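Local coordinates for protein bradyzoite pseudokinase 1 (Toxoplasma gondii, PDB 6M7Z) that is a pseudokinase from a divergent kinase family that lacks the glycine-rich loop and probably plays a part related to the family's control of parasitophorous-vacuole membrane ultrastructure, at residues Ser91-Arg99 with Glu115-His126. Residues are numbered along the deposited sequence; the frame is centred on the assembly and turned at random.
Sequences SVYEPYLYR and EYRGAFLTYIFH. With EDO (1,2-ethanediol), chain H.
Helix 91-99 rests on the beta-hairpin formed by strands 115-117 and 121-126, its axis 8.6 Å from that of 121-126 and inclined to it by 34°. This is the N-lobe of a protein-kinase fold: the helix occupies the position of helix alpha-C against the antiparallel sheet. Glu-94 and Lys-79, joined by a salt bridge through Glu-94 OE2, match in position the alpha-C glutamate and beta3 lysine pair of canonical kinases, although this protein is a pseudokinase. The carboxylate gets there on an extended chain with CG anti to the backbone N (chi1 -164°); its other oxygen, OE1, accepts from O2 of an ethanediol, probably from the crystallisation liquor. The CD1 methyl of Ile-124 packs against CG of Glu-94 (3.6 Å) and against the ring of Pro-95, reaching Pro-95 CD at 3.8 Å. One turn on, Tyr-98 meets His-126 in an offset edge-to-face pair, the histidine edge toward the tyrosine face (centroids 5.8 Å apart, planes at 60°) and His-126 CE1 3.6 Å from Tyr-98 OH. Outside partners hold both rings: Tyr-98 OH bonds to Leu-110 O, while His-126 uses ND1 for Pro-111 O and NE2 for Lys-79 NZ. At the start of the helical segment, Thr-122 OG1 donates to Ser-91 O (2.8 Å), tilted from the carbonyl plane, and the Thr-122 CG2 methyl lies near Val-92 CG1. Glu-115, bent at its second torsion, folds CB and CG along Pro-95 and brings OE2 to Ser-112 OG. Its OE1 forms a salt bridge with Arg-99 NH1 (2.9 Å), lying close to the guanidinium plane although the carboxylate is steeply turned. Water 1 bridges the same residues, donating to Glu-115 O at 2.8 Å and weakly accepting from Arg-99 NH1.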
loop_
_atom_site.group_PDB
_atom_site.type_symbol
_atom_site.label_atom_id
_atom_site.label_comp_id
_atom_site.label_asym_id
_atom_site.label_seq_id
_atom_site.Cartn_x
_atom_site.Cartn_y
_atom_site.Cartn_z
ATOM N N SER A 91 -9.274 -12.044 -9.179
ATOM C CA SER A 91 -8.990 -12.613 -7.843
ATOM C C SER A 91 -7.514 -12.973 -7.645
ATOM O O SER A 91 -7.089 -13.103 -6.485
ATOM C CB SER A 91 -9.893 -13.778 -7.502
ATOM O OG SER A 91 -9.580 -14.918 -8.274
ATOM N N VAL A 92 -6.737 -13.110 -8.727
ATOM C CA VAL A 92 -5.346 -13.551 -8.599
ATOM C C VAL A 92 -4.345 -12.509 -9.096
ATOM O O VAL A 92 -3.136 -12.765 -8.981
ATOM C CB VAL A 92 -5.095 -14.902 -9.298
ATOM C CG1 VAL A 92 -6.050 -15.955 -8.783
ATOM C CG2 VAL A 92 -5.191 -14.807 -10.802
ATOM N N TYR A 93 -4.810 -11.367 -9.621
ATOM C CA TYR A 93 -3.888 -10.348 -10.135
ATOM C C TYR A 93 -2.924 -9.886 -9.033
ATOM O O TYR A 93 -1.734 -9.852 -9.240
ATOM C CB TYR A 93 -4.638 -9.152 -10.730
ATOM C CG TYR A 93 -3.722 -8.138 -11.362
ATOM C CD1 TYR A 93 -3.071 -8.418 -12.547
ATOM C CD2 TYR A 93 -3.466 -6.921 -10.753
ATOM C CE1 TYR A 93 -2.216 -7.494 -13.136
ATOM C CE2 TYR A 93 -2.618 -5.986 -11.321
ATOM C CZ TYR A 93 -1.981 -6.275 -12.514
ATOM O OH TYR A 93 -1.151 -5.351 -13.085
ATOM N N GLU A 94 -3.457 -9.523 -7.870
ATOM C CA GLU A 94 -2.634 -8.977 -6.811
ATOM C C GLU A 94 -1.661 -10.052 -6.304
ATOM O O GLU A 94 -0.471 -9.788 -6.140
ATOM C CB GLU A 94 -3.495 -8.371 -5.702
ATOM C CG GLU A 94 -2.698 -7.470 -4.785
ATOM C CD GLU A 94 -3.462 -6.790 -3.655
ATOM O OE1 GLU A 94 -4.727 -7.018 -3.549
ATOM O OE2 GLU A 94 -2.805 -6.033 -2.878
ATOM N N PRO A 95 -2.103 -11.298 -6.012
ATOM C CA PRO A 95 -1.154 -12.368 -5.687
ATOM C C PRO A 95 -0.054 -12.541 -6.746
ATOM O O PRO A 95 1.130 -12.749 -6.403
ATOM C CB PRO A 95 -2.041 -13.614 -5.608
ATOM C CG PRO A 95 -3.412 -13.054 -5.201
ATOM C CD PRO A 95 -3.516 -11.724 -5.914
ATOM N N TYR A 96 -0.436 -12.444 -8.024
ATOM C CA TYR A 96 0.524 -12.565 -9.104
ATOM C C TYR A 96 1.606 -11.480 -8.972
ATOM O O TYR A 96 2.792 -11.796 -9.052
ATOM C CB TYR A 96 -0.192 -12.485 -10.454
ATOM C CG TYR A 96 0.714 -12.624 -11.648
ATOM C CD1 TYR A 96 1.371 -11.535 -12.177
ATOM C CD2 TYR A 96 0.923 -13.851 -12.244
ATOM C CE1 TYR A 96 2.185 -11.660 -13.293
ATOM C CE2 TYR A 96 1.758 -14.000 -13.337
ATOM C CZ TYR A 96 2.396 -12.899 -13.866
ATOM O OH TYR A 96 3.225 -13.030 -14.945
ATOM N N LEU A 97 1.209 -10.209 -8.799
ATOM C CA LEU A 97 2.182 -9.127 -8.629
ATOM C C LEU A 97 3.150 -9.463 -7.493
ATOM O O LEU A 97 4.347 -9.321 -7.662
ATOM C CB LEU A 97 1.496 -7.798 -8.318
ATOM C CG LEU A 97 0.715 -7.138 -9.446
ATOM C CD1 LEU A 97 0.284 -5.732 -9.015
ATOM C CD2 LEU A 97 1.529 -7.038 -10.729
ATOM N N TYR A 98 2.622 -9.899 -6.348
ATOM C CA TYR A 98 3.466 -10.136 -5.172
ATOM C C TYR A 98 4.439 -11.288 -5.425
ATOM O O TYR A 98 5.579 -11.202 -4.982
ATOM C CB TYR A 98 2.629 -10.354 -3.904
ATOM C CG TYR A 98 2.282 -9.065 -3.200
ATOM C CD1 TYR A 98 3.243 -8.371 -2.489
ATOM C CD2 TYR A 98 1.011 -8.523 -3.261
ATOM C CE1 TYR A 98 2.952 -7.187 -1.832
ATOM C CE2 TYR A 98 0.701 -7.338 -2.613
ATOM C CZ TYR A 98 1.673 -6.665 -1.884
ATOM O OH TYR A 98 1.380 -5.495 -1.237
ATOM N N ARG A 99 3.996 -12.330 -6.147
ATOM C CA ARG A 99 4.790 -13.562 -6.309
ATOM C C ARG A 99 5.780 -13.462 -7.484
ATOM O O ARG A 99 6.843 -14.071 -7.421
ATOM C CB ARG A 99 3.863 -14.760 -6.517
ATOM C CG ARG A 99 3.064 -15.137 -5.277
ATOM C CD ARG A 99 1.893 -16.049 -5.604
ATOM N NE ARG A 99 2.310 -17.421 -5.828
ATOM C CZ ARG A 99 2.545 -18.311 -4.867
ATOM N NH1 ARG A 99 2.484 -17.968 -3.590
ATOM N NH2 ARG A 99 2.856 -19.551 -5.193
ATOM N N GLU A 115 0.313 -15.783 -0.035
ATOM C CA GLU A 115 -0.885 -15.782 -0.882
ATOM C C GLU A 115 -1.421 -17.213 -0.958
ATOM O O GLU A 115 -0.668 -18.134 -1.172
ATOM C CB GLU A 115 -0.567 -15.250 -2.283
ATOM C CG GLU A 115 0.334 -14.021 -2.289
ATOM C CD GLU A 115 1.818 -14.259 -2.007
ATOM O OE1 GLU A 115 2.317 -15.387 -2.275
ATOM O OE2 GLU A 115 2.486 -13.322 -1.540
ATOM N N TYR A 116 -2.736 -17.375 -0.786
ATOM C CA TYR A 116 -3.369 -18.690 -0.754
ATOM C C TYR A 116 -4.707 -18.656 -1.498
ATOM O O TYR A 116 -5.249 -17.613 -1.778
ATOM C CB TYR A 116 -3.550 -19.170 0.686
ATOM C CG TYR A 116 -2.261 -19.248 1.457
ATOM C CD1 TYR A 116 -1.747 -18.127 2.087
ATOM C CD2 TYR A 116 -1.516 -20.424 1.501
ATOM C CE1 TYR A 116 -0.547 -18.167 2.775
ATOM C CE2 TYR A 116 -0.331 -20.494 2.220
ATOM C CZ TYR A 116 0.161 -19.360 2.855
ATOM O OH TYR A 116 1.338 -19.424 3.550
ATOM N N ARG A 117 -5.201 -19.848 -1.822
ATOM C CA ARG A 117 -6.476 -20.084 -2.444
ATOM C C ARG A 117 -7.235 -21.067 -1.553
ATOM O O ARG A 117 -6.680 -22.049 -1.114
ATOM C CB ARG A 117 -6.269 -20.647 -3.851
ATOM C CG ARG A 117 -7.493 -21.325 -4.439
ATOM C CD ARG A 117 -7.328 -21.816 -5.859
ATOM N NE ARG A 117 -6.241 -22.775 -5.913
ATOM C CZ ARG A 117 -6.331 -24.042 -5.522
ATOM N NH1 ARG A 117 -7.454 -24.502 -5.004
ATOM N NH2 ARG A 117 -5.298 -24.852 -5.652
ATOM N N GLY A 118 -8.494 -20.753 -1.240
ATOM C CA GLY A 118 -9.433 -21.703 -0.682
ATOM C C GLY A 118 -10.342 -22.225 -1.767
ATOM O O GLY A 118 -10.030 -22.090 -2.928
ATOM N N ALA A 119 -11.487 -22.784 -1.381
ATOM C CA ALA A 119 -12.480 -23.273 -2.359
ATOM C C ALA A 119 -13.087 -22.112 -3.168
ATOM O O ALA A 119 -13.268 -22.257 -4.352
ATOM C CB ALA A 119 -13.544 -24.069 -1.649
ATOM N N PHE A 120 -13.418 -20.984 -2.529
ATOM C CA PHE A 120 -14.134 -19.869 -3.229
ATOM C C PHE A 120 -13.470 -18.492 -3.033
ATOM O O PHE A 120 -13.975 -17.517 -3.584
ATOM C CB PHE A 120 -15.588 -19.781 -2.756
ATOM C CG PHE A 120 -16.211 -21.112 -2.429
ATOM C CD1 PHE A 120 -16.582 -21.994 -3.443
ATOM C CD2 PHE A 120 -16.405 -21.492 -1.108
ATOM C CE1 PHE A 120 -17.157 -23.223 -3.144
ATOM C CE2 PHE A 120 -16.977 -22.723 -0.809
ATOM C CZ PHE A 120 -17.360 -23.582 -1.826
ATOM N N LEU A 121 -12.368 -18.419 -2.269
ATOM C CA LEU A 121 -11.696 -17.165 -1.967
ATOM C C LEU A 121 -10.207 -17.271 -2.287
ATOM O O LEU A 121 -9.632 -18.325 -2.122
ATOM C CB LEU A 121 -11.861 -16.851 -0.475
ATOM C CG LEU A 121 -13.296 -16.704 0.027
ATOM C CD1 LEU A 121 -13.323 -16.602 1.538
ATOM C CD2 LEU A 121 -13.987 -15.499 -0.614
ATOM N N THR A 122 -9.590 -16.153 -2.694
ATOM C CA THR A 122 -8.137 -16.000 -2.601
ATOM C C THR A 122 -7.802 -15.120 -1.390
ATOM O O THR A 122 -8.637 -14.285 -0.984
ATOM C CB THR A 122 -7.553 -15.391 -3.880
ATOM O OG1 THR A 122 -8.097 -14.072 -4.062
ATOM C CG2 THR A 122 -7.834 -16.240 -5.102
ATOM N N TYR A 123 -6.601 -15.315 -0.828
ATOM C CA TYR A 123 -6.151 -14.641 0.373
ATOM C C TYR A 123 -4.754 -14.036 0.147
ATOM O O TYR A 123 -3.896 -14.661 -0.471
ATOM C CB TYR A 123 -6.032 -15.600 1.556
ATOM C CG TYR A 123 -7.280 -16.327 1.975
ATOM C CD1 TYR A 123 -7.785 -17.377 1.227
ATOM C CD2 TYR A 123 -7.904 -16.029 3.163
ATOM C CE1 TYR A 123 -8.916 -18.071 1.618
ATOM C CE2 TYR A 123 -9.042 -16.708 3.574
ATOM C CZ TYR A 123 -9.536 -17.748 2.811
ATOM O OH TYR A 123 -10.653 -18.425 3.210
ATOM N N ILE A 124 -4.537 -12.819 0.650
ATOM C CA ILE A 124 -3.233 -12.239 0.817
ATOM C C ILE A 124 -3.115 -11.794 2.273
ATOM O O ILE A 124 -3.949 -11.040 2.752
ATOM C CB ILE A 124 -2.989 -11.030 -0.111
ATOM C CG1 ILE A 124 -3.152 -11.385 -1.581
ATOM C CG2 ILE A 124 -1.612 -10.407 0.161
ATOM C CD1 ILE A 124 -2.854 -10.223 -2.502
ATOM N N PHE A 125 -2.063 -12.242 2.950
ATOM C CA PHE A 125 -1.815 -11.843 4.310
ATOM C C PHE A 125 -0.807 -10.682 4.302
ATOM O O PHE A 125 0.120 -10.631 3.489
ATOM C CB PHE A 125 -1.395 -13.061 5.130
ATOM C CG PHE A 125 -2.518 -14.045 5.371
ATOM C CD1 PHE A 125 -2.809 -15.037 4.450
ATOM C CD2 PHE A 125 -3.316 -13.948 6.503
ATOM C CE1 PHE A 125 -3.871 -15.909 4.653
ATOM C CE2 PHE A 125 -4.380 -14.816 6.701
ATOM C CZ PHE A 125 -4.654 -15.806 5.780
ATOM N N HIS A 126 -1.041 -9.719 5.196
ATOM C CA HIS A 126 -0.186 -8.568 5.410
ATOM C C HIS A 126 0.090 -8.430 6.898
ATOM O O HIS A 126 -0.700 -8.885 7.715
ATOM C CB HIS A 126 -0.849 -7.274 4.916
ATOM C CG HIS A 126 -1.086 -7.230 3.451
ATOM N ND1 HIS A 126 -0.057 -7.240 2.547
ATOM C CD2 HIS A 126 -2.231 -7.154 2.743
ATOM C CE1 HIS A 126 -0.561 -7.189 1.323
ATOM N NE2 HIS A 126 -1.898 -7.155 1.418
HETATM C C1 EDO H . -6.873 -11.251 -3.259
HETATM O O1 EDO H . -7.006 -11.880 -1.969
HETATM C C2 EDO H . -6.653 -9.753 -3.055
HETATM O O2 EDO H . -6.473 -9.041 -4.289
HETATM O O HOH W 1 1.986 -18.465 -0.529
#